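Side-chain contacts in probable intron-encoded endonuclease 1 (Wickerhamomyces canadensis, PDB 6X1J), which cuts DNA as a LAGLIDADG homing endonuclease and takes part in the homing of an intron in the mitochondrial 21S rRNA gene: residues E173-L178 and C190-N195; T39-I44 and Y117-N122; K34-T39 and D79-S84; K10-L15 and K20-Y25. All coordinates share one frame; numbering follows the deposited sequence. Where two conformers were deposited one is given.

Contact 1 (E173-L178 and C190-N195). With nucleotides of chain C; nucleotides of chain B.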
# COMPACT_ATOMS: atom_id res chain seq x y z
N GLU A 173 -13.31 4.15 -15.15
CA GLU A 173 -12.93 5.50 -15.62
C GLU A 173 -11.72 5.98 -14.80
O GLU A 173 -10.84 6.66 -15.38
CB GLU A 173 -14.16 6.41 -15.55
CG GLU A 173 -15.26 6.00 -16.54
CD GLU A 173 -16.01 4.71 -16.26
OE1 GLU A 173 -15.92 4.18 -15.12
OE2 GLU A 173 -16.68 4.22 -17.19
N GLU A 174 -11.67 5.58 -13.53
CA GLU A 174 -10.51 5.77 -12.60
C GLU A 174 -9.28 5.01 -13.11
O GLU A 174 -8.19 5.63 -13.29
CB GLU A 174 -10.94 5.33 -11.20
CG GLU A 174 -11.85 6.31 -10.49
CD GLU A 174 -12.18 5.95 -9.06
OE1 GLU A 174 -12.48 4.76 -8.80
OE2 GLU A 174 -12.07 6.84 -8.20
N VAL A 175 -9.41 3.73 -13.45
CA VAL A 175 -8.26 2.95 -13.99
C VAL A 175 -7.81 3.57 -15.32
O VAL A 175 -6.55 3.71 -15.51
CB VAL A 175 -8.58 1.43 -14.09
CG1 VAL A 175 -7.41 0.65 -14.62
CG2 VAL A 175 -8.98 0.87 -12.73
N GLU A 176 -8.76 4.00 -16.18
CA GLU A 176 -8.38 4.64 -17.48
C GLU A 176 -7.55 5.90 -17.21
O GLU A 176 -6.57 6.10 -17.93
CB GLU A 176 -9.60 5.00 -18.35
CG GLU A 176 -10.28 3.82 -19.01
CD GLU A 176 -11.74 4.06 -19.36
OE1 GLU A 176 -12.21 5.18 -19.16
OE2 GLU A 176 -12.41 3.12 -19.82
N ILE A 177 -7.88 6.68 -16.18
CA ILE A 177 -7.02 7.84 -15.77
C ILE A 177 -5.62 7.34 -15.40
O ILE A 177 -4.61 7.90 -15.96
CB ILE A 177 -7.65 8.69 -14.65
CG1 ILE A 177 -8.84 9.50 -15.19
CG2 ILE A 177 -6.61 9.61 -14.05
CD1 ILE A 177 -9.93 9.72 -14.18
N LEU A 178 -5.52 6.34 -14.51
CA LEU A 178 -4.20 5.82 -14.03
C LEU A 178 -3.35 5.42 -15.25
O LEU A 178 -2.16 5.89 -15.37
CB LEU A 178 -4.41 4.62 -13.10
CG LEU A 178 -4.95 4.95 -11.71
CD1 LEU A 178 -5.44 3.70 -10.99
CD2 LEU A 178 -3.89 5.67 -10.87
N CYS A 190 1.08 0.46 -20.54
CA CYS A 190 -0.06 -0.18 -19.83
C CYS A 190 -1.30 -0.11 -20.70
O CYS A 190 -1.48 0.90 -21.36
CB CYS A 190 -0.45 0.55 -18.56
SG CYS A 190 0.95 0.63 -17.43
N SER A 191 -2.19 -1.08 -20.57
CA SER A 191 -3.53 -1.05 -21.20
C SER A 191 -4.47 -1.71 -20.22
O SER A 191 -3.96 -2.38 -19.29
CB SER A 191 -3.51 -1.75 -22.52
OG SER A 191 -3.19 -3.13 -22.35
N ILE A 192 -5.76 -1.47 -20.36
CA ILE A 192 -6.83 -1.96 -19.45
C ILE A 192 -7.21 -3.41 -19.82
O ILE A 192 -7.05 -3.82 -20.99
CB ILE A 192 -8.04 -1.01 -19.44
CG1 ILE A 192 -8.93 -1.30 -18.23
CG2 ILE A 192 -8.85 -1.03 -20.75
CD1 ILE A 192 -9.90 -0.20 -17.89
N LYS A 193 -7.67 -4.15 -18.82
CA LYS A 193 -8.26 -5.50 -18.94
C LYS A 193 -9.28 -5.67 -17.82
O LYS A 193 -9.39 -4.76 -16.97
CB LYS A 193 -7.23 -6.63 -18.79
CG LYS A 193 -5.99 -6.54 -19.65
CD LYS A 193 -6.13 -7.28 -20.94
CE LYS A 193 -4.79 -7.56 -21.56
NZ LYS A 193 -4.92 -7.52 -23.02
N PHE A 194 -9.95 -6.81 -17.81
CA PHE A 194 -11.08 -7.09 -16.90
C PHE A 194 -10.83 -8.43 -16.24
O PHE A 194 -10.33 -9.37 -16.88
CB PHE A 194 -12.38 -6.94 -17.68
CG PHE A 194 -12.54 -5.51 -18.13
CD1 PHE A 194 -13.13 -4.57 -17.31
CD2 PHE A 194 -11.93 -5.09 -19.29
CE1 PHE A 194 -13.19 -3.23 -17.68
CE2 PHE A 194 -12.02 -3.76 -19.68
CZ PHE A 194 -12.64 -2.83 -18.86
N ASN A 195 -11.11 -8.48 -14.95
CA ASN A 195 -11.04 -9.71 -14.15
C ASN A 195 -12.34 -9.72 -13.32
O ASN A 195 -12.59 -8.74 -12.59
CB ASN A 195 -9.68 -9.78 -13.44
CG ASN A 195 -9.63 -10.96 -12.49
OD1 ASN A 195 -9.52 -10.79 -11.27
ND2 ASN A 195 -9.85 -12.15 -13.05
P DC C 17 -4.73 -7.74 -4.18
OP1 DC C 17 -4.74 -7.39 -2.74
OP2 DC C 17 -4.91 -6.65 -5.18
O5' DC C 17 -3.38 -8.55 -4.44
C5' DC C 17 -2.93 -9.12 -5.71
C4' DC C 17 -2.79 -10.62 -5.58
O4' DC C 17 -4.08 -11.29 -5.72
C3' DC C 17 -1.82 -11.35 -6.51
O3' DC C 17 -0.99 -12.21 -5.68
C2' DC C 17 -2.74 -12.09 -7.45
C1' DC C 17 -3.96 -12.39 -6.62
N1 DC C 17 -5.24 -12.51 -7.37
C2 DC C 17 -6.15 -13.54 -7.07
O2 DC C 17 -5.87 -14.37 -6.19
N3 DC C 17 -7.33 -13.61 -7.74
C4 DC C 17 -7.62 -12.68 -8.65
N4 DC C 17 -8.78 -12.80 -9.31
C5 DC C 17 -6.73 -11.62 -8.96
C6 DC C 17 -5.58 -11.56 -8.29
P DG B 9 -16.82 -19.21 -15.06
OP1 DG B 9 -17.73 -20.36 -15.23
OP2 DG B 9 -17.35 -17.82 -15.11
O5' DG B 9 -16.06 -19.45 -13.69
C5' DG B 9 -15.36 -20.68 -13.51
C4' DG B 9 -14.49 -20.61 -12.28
O4' DG B 9 -13.37 -19.72 -12.51
C3' DG B 9 -15.19 -20.12 -11.02
O3' DG B 9 -14.83 -21.01 -9.97
C2' DG B 9 -14.63 -18.72 -10.85
C1' DG B 9 -13.24 -18.93 -11.37
N9 DG B 9 -12.48 -17.74 -11.72
C8 DG B 9 -12.90 -16.63 -12.41
N7 DG B 9 -11.97 -15.72 -12.52
C5 DG B 9 -10.89 -16.25 -11.84
C6 DG B 9 -9.60 -15.71 -11.59
O6 DG B 9 -9.13 -14.62 -11.95
N1 DG B 9 -8.81 -16.58 -10.86
C2 DG B 9 -9.20 -17.82 -10.40
N2 DG B 9 -8.28 -18.51 -9.71
N3 DG B 9 -10.41 -18.33 -10.62
C4 DG B 9 -11.18 -17.50 -11.35
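The CD1 methyl of Ile192, on strand 191-195, meets Val175 and Glu176 of helix 172-186. Val175 CG1 and Glu176 CG each lie 4.2 Å from Ile192 CD1. With CG1 of Ile192 anti to the backbone N (chi1 -164°) and the chain extended beyond it, the methyl is carried toward the helix. Branched aliphatics suit this small apolar seam, and Glu176 adds its CG methylene at the border. At the far end of the strand Asn195 reads DNA. Its OD1 accepts from N4 of DC17 of chain C at 2.9 Å, nearly straight at 176°, and its ND2 donates to O6 of DG9 of chain B at 2.8 Å, in a more bent bond. Gln168 NE2 also donates to OD1, which fixes the amide's rotation. A leucine in place of Asn195 would probably leave N4 of the cytosine and O6 of the guanine without this amide as partner. In the LAGLIDADG fold such antiparallel sheets carry base-contacting side chains into the DNA groove, with the helix packed behind. Strand 191-195 lies at one edge of its four-stranded sheet beside strand 198-203, whose Pro199 and Ile201 cover Val175; Lys172 and Ile179 of the helix also pack against Ile192.

Contact 2 (T39-I44 and Y117-N122)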
# COMPACT_ATOMS: atom_id res chain seq x y z
N THR A 39 5.78 6.12 0.09
CA THR A 39 5.43 4.73 0.47
C THR A 39 3.90 4.63 0.59
O THR A 39 3.28 3.69 0.05
CB THR A 39 6.14 4.33 1.78
OG1 THR A 39 7.56 4.39 1.60
CG2 THR A 39 5.72 2.94 2.18
N LEU A 40 3.31 5.55 1.33
CA LEU A 40 1.92 5.43 1.80
C LEU A 40 0.99 5.62 0.59
O LEU A 40 -0.10 5.02 0.55
CB LEU A 40 1.66 6.50 2.87
CG LEU A 40 0.21 6.60 3.35
CD1 LEU A 40 -0.35 5.24 3.74
CD2 LEU A 40 0.06 7.54 4.52
N ILE A 41 1.41 6.41 -0.38
CA ILE A 41 0.57 6.58 -1.61
C ILE A 41 0.46 5.21 -2.29
O ILE A 41 -0.66 4.84 -2.72
CB ILE A 41 1.16 7.66 -2.54
CG1 ILE A 41 0.88 9.05 -1.95
CG2 ILE A 41 0.67 7.52 -3.97
CD1 ILE A 41 1.93 10.07 -2.33
N GLY A 42 1.56 4.48 -2.38
CA GLY A 42 1.53 3.11 -2.91
C GLY A 42 0.62 2.21 -2.09
O GLY A 42 -0.17 1.45 -2.70
N ASN A 43 0.73 2.25 -0.76
CA ASN A 43 0.04 1.29 0.13
C ASN A 43 -1.47 1.51 0.05
O ASN A 43 -2.23 0.54 0.26
CB ASN A 43 0.59 1.36 1.54
CG ASN A 43 1.93 0.64 1.70
OD1 ASN A 43 2.84 1.21 2.29
ND2 ASN A 43 2.05 -0.58 1.16
N ILE A 44 -1.92 2.75 -0.18
CA ILE A 44 -3.38 3.13 -0.18
C ILE A 44 -3.99 2.57 -1.46
O ILE A 44 -5.09 1.98 -1.42
CB ILE A 44 -3.57 4.65 -0.06
CG1 ILE A 44 -3.02 5.14 1.28
CG2 ILE A 44 -5.03 5.02 -0.28
CD1 ILE A 44 -2.90 6.65 1.41
N TYR A 117 -7.78 12.57 3.21
CA TYR A 117 -8.83 13.38 2.53
C TYR A 117 -8.63 13.29 1.02
O TYR A 117 -9.63 13.30 0.30
CB TYR A 117 -8.90 14.81 3.07
CG TYR A 117 -9.60 14.92 4.41
CD1 TYR A 117 -10.93 14.54 4.57
CD2 TYR A 117 -8.93 15.38 5.54
CE1 TYR A 117 -11.57 14.62 5.80
CE2 TYR A 117 -9.56 15.48 6.77
CZ TYR A 117 -10.88 15.08 6.91
OH TYR A 117 -11.49 15.21 8.13
N TYR A 118 -7.39 13.10 0.57
CA TYR A 118 -7.05 13.04 -0.86
C TYR A 118 -7.62 11.78 -1.50
O TYR A 118 -8.13 11.87 -2.67
CB TYR A 118 -5.53 13.17 -1.03
CG TYR A 118 -5.12 13.35 -2.45
CD1 TYR A 118 -5.20 14.59 -3.07
CD2 TYR A 118 -4.72 12.27 -3.21
CE1 TYR A 118 -4.87 14.75 -4.40
CE2 TYR A 118 -4.38 12.42 -4.54
CZ TYR A 118 -4.46 13.66 -5.14
OH TYR A 118 -4.13 13.80 -6.45
N PHE A 119 -7.60 10.65 -0.77
CA PHE A 119 -7.99 9.31 -1.27
C PHE A 119 -9.42 8.93 -0.91
O PHE A 119 -10.07 8.19 -1.68
CB PHE A 119 -7.07 8.22 -0.72
CG PHE A 119 -5.86 8.03 -1.58
CD1 PHE A 119 -5.96 7.33 -2.76
CD2 PHE A 119 -4.65 8.64 -1.25
CE1 PHE A 119 -4.86 7.22 -3.59
CE2 PHE A 119 -3.56 8.51 -2.08
CZ PHE A 119 -3.66 7.79 -3.24
N MET A 120 -9.89 9.33 0.27
CA MET A 120 -11.20 8.81 0.74
C MET A 120 -12.29 9.87 0.56
O MET A 120 -12.10 11.02 0.98
CB MET A 120 -11.13 8.40 2.21
CG MET A 120 -10.05 7.39 2.50
SD MET A 120 -10.37 5.76 1.71
CE MET A 120 -8.78 5.64 0.93
N GLU A 121 -13.43 9.45 0.05
CA GLU A 121 -14.60 10.30 -0.26
C GLU A 121 -15.82 9.40 -0.13
O GLU A 121 -15.96 8.50 -0.96
CB GLU A 121 -14.43 10.83 -1.69
CG GLU A 121 -15.41 11.91 -2.09
CD GLU A 121 -15.20 12.40 -3.52
OE1 GLU A 121 -14.57 13.49 -3.69
OE2 GLU A 121 -15.62 11.66 -4.45
N ASN A 122 -16.62 9.60 0.92
CA ASN A 122 -17.83 8.79 1.18
C ASN A 122 -17.40 7.37 1.59
O ASN A 122 -18.13 6.41 1.28
CB ASN A 122 -18.73 8.79 -0.05
CG ASN A 122 -20.19 9.08 0.26
OD1 ASN A 122 -20.66 8.85 1.38
ND2 ASN A 122 -20.91 9.55 -0.74
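Ile44 presses a methyl onto the ring of Phe119, joining the first LAGLIDADG helix, 34-45, to the end of helix 113-119. Sequence and topology mark helix 34-45 as the family's signature helix, which carries acidic Asp47 just beyond its end; Asp47 binds a potassium ion. The bump is Ile44 CG2, set 3.6 Å from the centroid of the Phe119 ring and 21° off its normal, a CH-pi contact over the face. It sits nearer the root of the ring than its centre, with Phe119 CG its closest atom at 3.4 Å. The second branch adds breadth: Ile44 CD1 stays on the same side of the ring but beyond its rim, 3.8 Å from Phe119 CD2. A beta-branched residue suits the place: with chi1 at -63°, CG2, anti to the backbone N, lies over the face while the CG1 arm takes CD1 past the rim. One turn earlier, Ile41 receives the far end of the ring: Phe119 CZ comes 4.2 Å from Ile41 O and 4.4 Å from Ile41 CG2, so the phenyl tip fits beside the helix at this residue. Leu115 of helix 113-119 packs on both isoleucines, and Ile50 of strand 49-51 touches Ile44 and Met120. Met120, the first residue to leave helical geometry, supplies the last piece of the surface. Its chain is bent at chi2 (-67°), and it brings the thioether methyl CE to 4.0 Å from Ile44 CG2, the same methyl that lies on the phenyl face.

Contact 3 (K34-T39 and D79-S84). With nucleotides of chain C.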
# COMPACT_ATOMS: atom_id res chain seq x y z
N LYS A 34 8.99 12.66 3.25
CA LYS A 34 8.94 12.35 1.81
C LYS A 34 8.82 10.82 1.64
O LYS A 34 7.89 10.39 0.90
CB LYS A 34 10.18 12.91 1.10
CG LYS A 34 10.11 12.92 -0.43
CD LYS A 34 11.32 13.56 -1.12
CE LYS A 34 11.17 13.79 -2.61
NZ LYS A 34 11.31 12.56 -3.43
N ILE A 35 9.69 10.04 2.32
CA ILE A 35 9.71 8.55 2.17
C ILE A 35 8.37 7.98 2.60
O ILE A 35 7.79 7.14 1.86
CB ILE A 35 10.86 7.91 2.94
CG1 ILE A 35 12.20 8.22 2.26
CG2 ILE A 35 10.60 6.42 3.08
CD1 ILE A 35 13.41 7.67 2.98
N GLN A 36 7.88 8.41 3.75
CA GLN A 36 6.62 7.86 4.30
C GLN A 36 5.47 8.22 3.37
O GLN A 36 4.57 7.37 3.18
CB GLN A 36 6.39 8.43 5.69
CG GLN A 36 7.34 7.81 6.70
CD GLN A 36 7.44 8.56 8.01
OE1 GLN A 36 7.17 9.76 8.11
NE2 GLN A 36 7.81 7.82 9.03
N GLU A 37 5.50 9.42 2.81
CA GLU A 37 4.36 9.94 2.04
C GLU A 37 4.27 9.06 0.79
O GLU A 37 3.17 8.60 0.51
CB GLU A 37 4.53 11.43 1.72
CG GLU A 37 3.36 12.02 0.97
CD GLU A 37 3.67 13.33 0.25
OE1 GLU A 37 4.37 14.17 0.85
OE2 GLU A 37 3.23 13.51 -0.92
N GLU A 38 5.40 8.89 0.10
CA GLU A 38 5.50 8.18 -1.21
C GLU A 38 5.24 6.70 -0.98
O GLU A 38 4.50 6.12 -1.77
CB GLU A 38 6.84 8.44 -1.93
CG GLU A 38 7.01 9.91 -2.30
CD GLU A 38 8.35 10.28 -2.91
OE1 GLU A 38 9.09 9.37 -3.38
OE2 GLU A 38 8.66 11.48 -2.94
N THR A 39 5.78 6.12 0.09
CA THR A 39 5.43 4.73 0.47
C THR A 39 3.90 4.63 0.59
O THR A 39 3.28 3.69 0.05
CB THR A 39 6.14 4.33 1.78
OG1 THR A 39 7.56 4.39 1.60
CG2 THR A 39 5.72 2.94 2.18
N ASP A 79 7.53 3.76 11.82
CA ASP A 79 7.92 3.32 13.20
C ASP A 79 7.28 4.21 14.29
O ASP A 79 6.49 3.68 15.15
CB ASP A 79 9.44 3.28 13.31
CG ASP A 79 9.86 2.47 14.52
OD1 ASP A 79 9.24 1.38 14.75
OD2 ASP A 79 10.74 2.96 15.27
N GLU A 80 7.53 5.53 14.23
CA GLU A 80 7.00 6.55 15.18
C GLU A 80 5.53 6.31 15.52
O GLU A 80 5.14 6.67 16.61
CB GLU A 80 6.85 7.95 14.58
CG GLU A 80 8.08 8.55 13.95
CD GLU A 80 8.39 8.13 12.54
OE1 GLU A 80 8.20 8.93 11.62
OE2 GLU A 80 8.88 7.03 12.39
N TYR A 81 4.71 5.94 14.54
CA TYR A 81 3.23 6.07 14.60
C TYR A 81 2.62 4.78 15.12
O TYR A 81 1.37 4.76 15.29
CB TYR A 81 2.62 6.47 13.24
CG TYR A 81 3.09 7.81 12.72
CD1 TYR A 81 2.47 8.98 13.13
CD2 TYR A 81 4.15 7.91 11.83
CE1 TYR A 81 2.88 10.22 12.67
CE2 TYR A 81 4.60 9.14 11.39
CZ TYR A 81 3.97 10.30 11.82
OH TYR A 81 4.39 11.53 11.40
N VAL A 82 3.46 3.75 15.31
CA VAL A 82 3.08 2.34 15.64
C VAL A 82 3.68 1.93 17.00
O VAL A 82 4.93 1.74 17.06
CB VAL A 82 3.53 1.33 14.57
CG1 VAL A 82 2.98 -0.05 14.89
CG2 VAL A 82 3.14 1.77 13.17
N ILE A 83 2.83 1.78 18.01
CA ILE A 83 3.23 1.60 19.43
C ILE A 83 3.57 0.12 19.65
O ILE A 83 4.61 -0.16 20.24
CB ILE A 83 2.09 2.10 20.36
CG1 ILE A 83 2.04 3.63 20.41
CG2 ILE A 83 2.17 1.51 21.76
CD1 ILE A 83 0.86 4.17 21.16
N SER A 84 2.69 -0.78 19.19
CA SER A 84 2.72 -2.25 19.44
C SER A 84 3.20 -2.98 18.20
O SER A 84 2.91 -2.59 17.06
CB SER A 84 1.35 -2.78 19.86
OG SER A 84 0.90 -2.19 21.07
P DC C 8 -1.72 0.36 20.51
OP1 DC C 8 -0.46 -0.08 21.15
OP2 DC C 8 -1.78 0.49 19.05
O5' DC C 8 -2.99 -0.55 20.80
C5' DC C 8 -3.01 -1.27 21.99
C4' DC C 8 -4.26 -2.12 22.04
O4' DC C 8 -5.42 -1.38 21.61
C3' DC C 8 -4.21 -3.38 21.16
O3' DC C 8 -4.57 -4.52 21.92
C2' DC C 8 -5.27 -3.13 20.10
C1' DC C 8 -6.23 -2.27 20.86
N1 DC C 8 -7.14 -1.47 20.04
C2 DC C 8 -8.52 -1.65 20.20
O2 DC C 8 -8.93 -2.48 21.02
N3 DC C 8 -9.37 -0.92 19.44
C4 DC C 8 -8.89 -0.05 18.56
N4 DC C 8 -9.77 0.65 17.84
C5 DC C 8 -7.49 0.15 18.38
C6 DC C 8 -6.66 -0.57 19.14
O HOH W 1 7.11 11.10 10.41
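Gln36 reaches from the LAGLIDADG helix 34-45 to Glu80 and Tyr81 in the loop between helix 68-77 and strand 87-92, tying the two together, and its neighbours in sequence tie the helix to itself. Lys34, in the first turn, sends NZ to Glu38 OE2 one turn on, a salt bridge of 2.9 Å that uses the syn lone pair. Ile35 contributes its carbonyl: Ile35 O accepts from Thr39 N and, on the other face of its plane, from Thr39 OG1 at 2.8 Å. Gln36 then leaves the helix as an extended chain, and its NE2 donates to Glu80 OE1 at 2.8 Å in an almost straight bond of 174°. The acceptor lies in the amide plane of Gln36, whereas the nitrogen meets the carboxylate on its syn side and somewhat out of its plane. Glu80 comes from the opposite direction, its chain folded at chi2 (83°). Beside this bond, NE2 stands at the edge of the Tyr81 ring, 4.2 Å from Tyr81 CE2. One water closes the group: it donates to Gln36 OE1 and to Glu80 OE1, both at 2.7 Å, and accepts from Tyr81 OH at 2.9 Å. Farther along, Glu38 gives its other oxygen to Thr137. The loop contains a 3-10 turn, 79-81, and beyond it Ser84 OG donates to OP1 of DC8 of chain C. Since NE2 also donates to Val77 O, and Gln36 OE1 also accepts from Ser33 N, the buried amide is held in one orientation; flipped, it would face acceptors with an oxygen. Glu80 OE1, receiving two donors, is probably favoured as an ionised carboxylate.

Contact 4 (K10-L15 and K20-Y25). With nucleotides of chain C.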
# COMPACT_ATOMS: atom_id res chain seq x y z
N LYS A 10 8.74 3.44 23.61
CA LYS A 10 8.92 2.33 24.59
C LYS A 10 7.92 2.48 25.75
O LYS A 10 7.25 1.49 26.08
CB LYS A 10 10.35 2.38 25.16
CG LYS A 10 11.31 1.27 24.72
CD LYS A 10 11.59 0.25 25.82
CE LYS A 10 11.03 -1.14 25.55
NZ LYS A 10 12.00 -1.98 24.81
N ASP A 11 7.83 3.69 26.30
CA ASP A 11 7.08 4.04 27.54
C ASP A 11 5.56 4.01 27.27
O ASP A 11 4.79 3.80 28.23
CB ASP A 11 7.55 5.40 28.08
CG ASP A 11 9.03 5.47 28.42
OD1 ASP A 11 9.59 4.45 28.88
OD2 ASP A 11 9.64 6.55 28.21
N LEU A 12 5.12 4.19 26.02
CA LEU A 12 3.67 4.26 25.70
C LEU A 12 3.07 2.86 25.74
O LEU A 12 1.82 2.74 25.83
CB LEU A 12 3.49 4.93 24.33
CG LEU A 12 3.61 6.45 24.30
CD1 LEU A 12 4.83 6.95 25.08
CD2 LEU A 12 3.67 6.94 22.87
N LEU A 13 3.90 1.82 25.67
CA LEU A 13 3.45 0.41 25.48
C LEU A 13 2.56 -0.05 26.65
O LEU A 13 3.11 -0.26 27.77
CB LEU A 13 4.69 -0.48 25.33
CG LEU A 13 4.41 -1.97 25.15
CD1 LEU A 13 3.38 -2.23 24.05
CD2 LEU A 13 5.71 -2.72 24.86
N GLY A 14 1.26 -0.23 26.40
CA GLY A 14 0.26 -0.76 27.36
C GLY A 14 -0.55 0.32 28.07
O GLY A 14 -1.53 -0.04 28.75
N LEU A 15 -0.17 1.60 27.96
CA LEU A 15 -0.94 2.73 28.54
C LEU A 15 -2.31 2.76 27.88
O LEU A 15 -2.41 2.41 26.69
CB LEU A 15 -0.22 4.06 28.29
CG LEU A 15 0.82 4.47 29.33
CD1 LEU A 15 1.85 3.36 29.54
CD2 LEU A 15 1.49 5.76 28.91
N LYS A 20 -2.02 11.07 28.61
CA LYS A 20 -1.37 12.36 28.30
C LYS A 20 -0.02 12.13 27.60
O LYS A 20 0.27 12.86 26.60
CB LYS A 20 -1.12 13.10 29.62
CG LYS A 20 -0.71 14.56 29.50
CD LYS A 20 -1.87 15.54 29.64
CE LYS A 20 -1.42 16.95 29.99
NZ LYS A 20 -0.20 17.35 29.27
N LEU A 21 0.79 11.22 28.14
CA LEU A 21 2.10 10.80 27.55
C LEU A 21 1.94 10.55 26.03
O LEU A 21 2.74 11.10 25.24
CB LEU A 21 2.59 9.54 28.29
CG LEU A 21 3.74 9.75 29.27
CD1 LEU A 21 3.87 8.57 30.23
CD2 LEU A 21 5.05 9.99 28.54
N ILE A 22 0.90 9.81 25.62
CA ILE A 22 0.62 9.50 24.19
C ILE A 22 0.40 10.82 23.44
O ILE A 22 1.09 11.03 22.40
CB ILE A 22 -0.59 8.55 24.02
CG1 ILE A 22 -0.40 7.20 24.72
CG2 ILE A 22 -0.88 8.37 22.54
CD1 ILE A 22 -1.65 6.33 24.74
N LYS A 23 -0.50 11.69 23.93
CA LYS A 23 -0.83 12.97 23.26
C LYS A 23 0.44 13.84 23.21
O LYS A 23 0.66 14.49 22.16
CB LYS A 23 -1.97 13.71 23.94
CG LYS A 23 -3.16 12.84 24.25
CD LYS A 23 -4.42 13.59 24.51
CE LYS A 23 -5.46 12.65 25.07
NZ LYS A 23 -6.83 13.09 24.76
N ASP A 24 1.23 13.84 24.28
CA ASP A 24 2.51 14.61 24.34
C ASP A 24 3.51 14.00 23.34
O ASP A 24 4.21 14.78 22.68
CB ASP A 24 3.03 14.71 25.78
CG ASP A 24 2.25 15.67 26.66
OD1 ASP A 24 1.54 16.56 26.10
OD2 ASP A 24 2.35 15.55 27.90
N TYR A 25 3.61 12.67 23.24
CA TYR A 25 4.47 11.95 22.26
C TYR A 25 4.15 12.40 20.82
O TYR A 25 5.13 12.71 20.06
CB TYR A 25 4.36 10.43 22.45
CG TYR A 25 5.09 9.62 21.39
CD1 TYR A 25 6.46 9.43 21.45
CD2 TYR A 25 4.40 9.06 20.32
CE1 TYR A 25 7.13 8.69 20.48
CE2 TYR A 25 5.05 8.32 19.35
CZ TYR A 25 6.42 8.13 19.43
OH TYR A 25 7.06 7.40 18.47
P DT C 6 -8.34 11.77 21.40
OP1 DT C 6 -6.98 12.27 21.71
OP2 DT C 6 -9.09 12.21 20.18
O5' DT C 6 -8.20 10.19 21.38
C5' DT C 6 -7.30 9.52 22.29
C4' DT C 6 -7.46 8.03 22.10
O4' DT C 6 -8.74 7.55 22.58
C3' DT C 6 -7.34 7.52 20.65
O3' DT C 6 -6.41 6.45 20.57
C2' DT C 6 -8.75 7.06 20.30
C1' DT C 6 -9.20 6.57 21.66
N1 DT C 6 -10.64 6.35 21.90
C2 DT C 6 -10.95 5.37 22.81
O2 DT C 6 -10.10 4.74 23.42
N3 DT C 6 -12.29 5.17 23.00
C4 DT C 6 -13.33 5.80 22.35
O4 DT C 6 -14.49 5.49 22.62
C5 DT C 6 -12.94 6.81 21.40
C7 DT C 6 -13.99 7.55 20.65
C6 DT C 6 -11.63 7.03 21.22
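Leu12 packs on Ile22 and Tyr25 of helix 20-26. Its CB rests against Ile83 CD1, part of the loop 79-84. At the branch point, Leu12 CG meets Ile22 CG1 at 4.1 Å. Of the two tips, Leu12 CD1 comes nearest Tyr25 CB, at 4.4 Å, while CD2 goes over one face of the Tyr25 ring, 3.4 Å from Tyr25 CG. Tyr25 offers that face because its ring carbon CG is anti to the backbone N (chi1 174°), which swings the ring back toward the loop; the two side chains cross at about a right angle. The loop doubles back in a type II beta turn from Leu12 to Leu15, closed by Leu15 N donating to Leu12 O at 3.1 Å. Gly14 suits its third position, where phi is positive (98°). The turn thus presents a second leucine to the helix: Leu15 CD2 lies 3.9 Å from Leu21 CD1, and Leu15 CB touches Ile22 CD1. The helix start faces DNA, Lys20 N donating to a phosphate. On that side Lys23 extends its chain so that NZ donates to OP1 of DT6 of chain C at 3.2 Å and to Asn18 OD1. With a methionine here, the phosphate would probably lose this charged partner and Asn18 OD1 this donor.

In the fold
Contacts 2 and 3 share helix 34-45, with Thr39 in both, and their centres lie about 14 Å apart. Contact 4, about 17 Å from contact 3 between centres, joins it through Tyr25 OH, 2.8 Å from Glu80 O in a probable hydrogen bond. The side chains of Ile44 in contact 2 and Val175 in contact 1 are about 8 and 10 Å from a bound potassium ion. Gly46, Asp47, Asp147 and Asp148 bind the two potassium ions; acidic residues at the ends of the two LAGLIDADG helices probably form the cleavage centre, as in this family. Contacts 1 and 4 are farthest apart, about 44 Å between centres, yet both reach DNA, through bases and phosphates respectively.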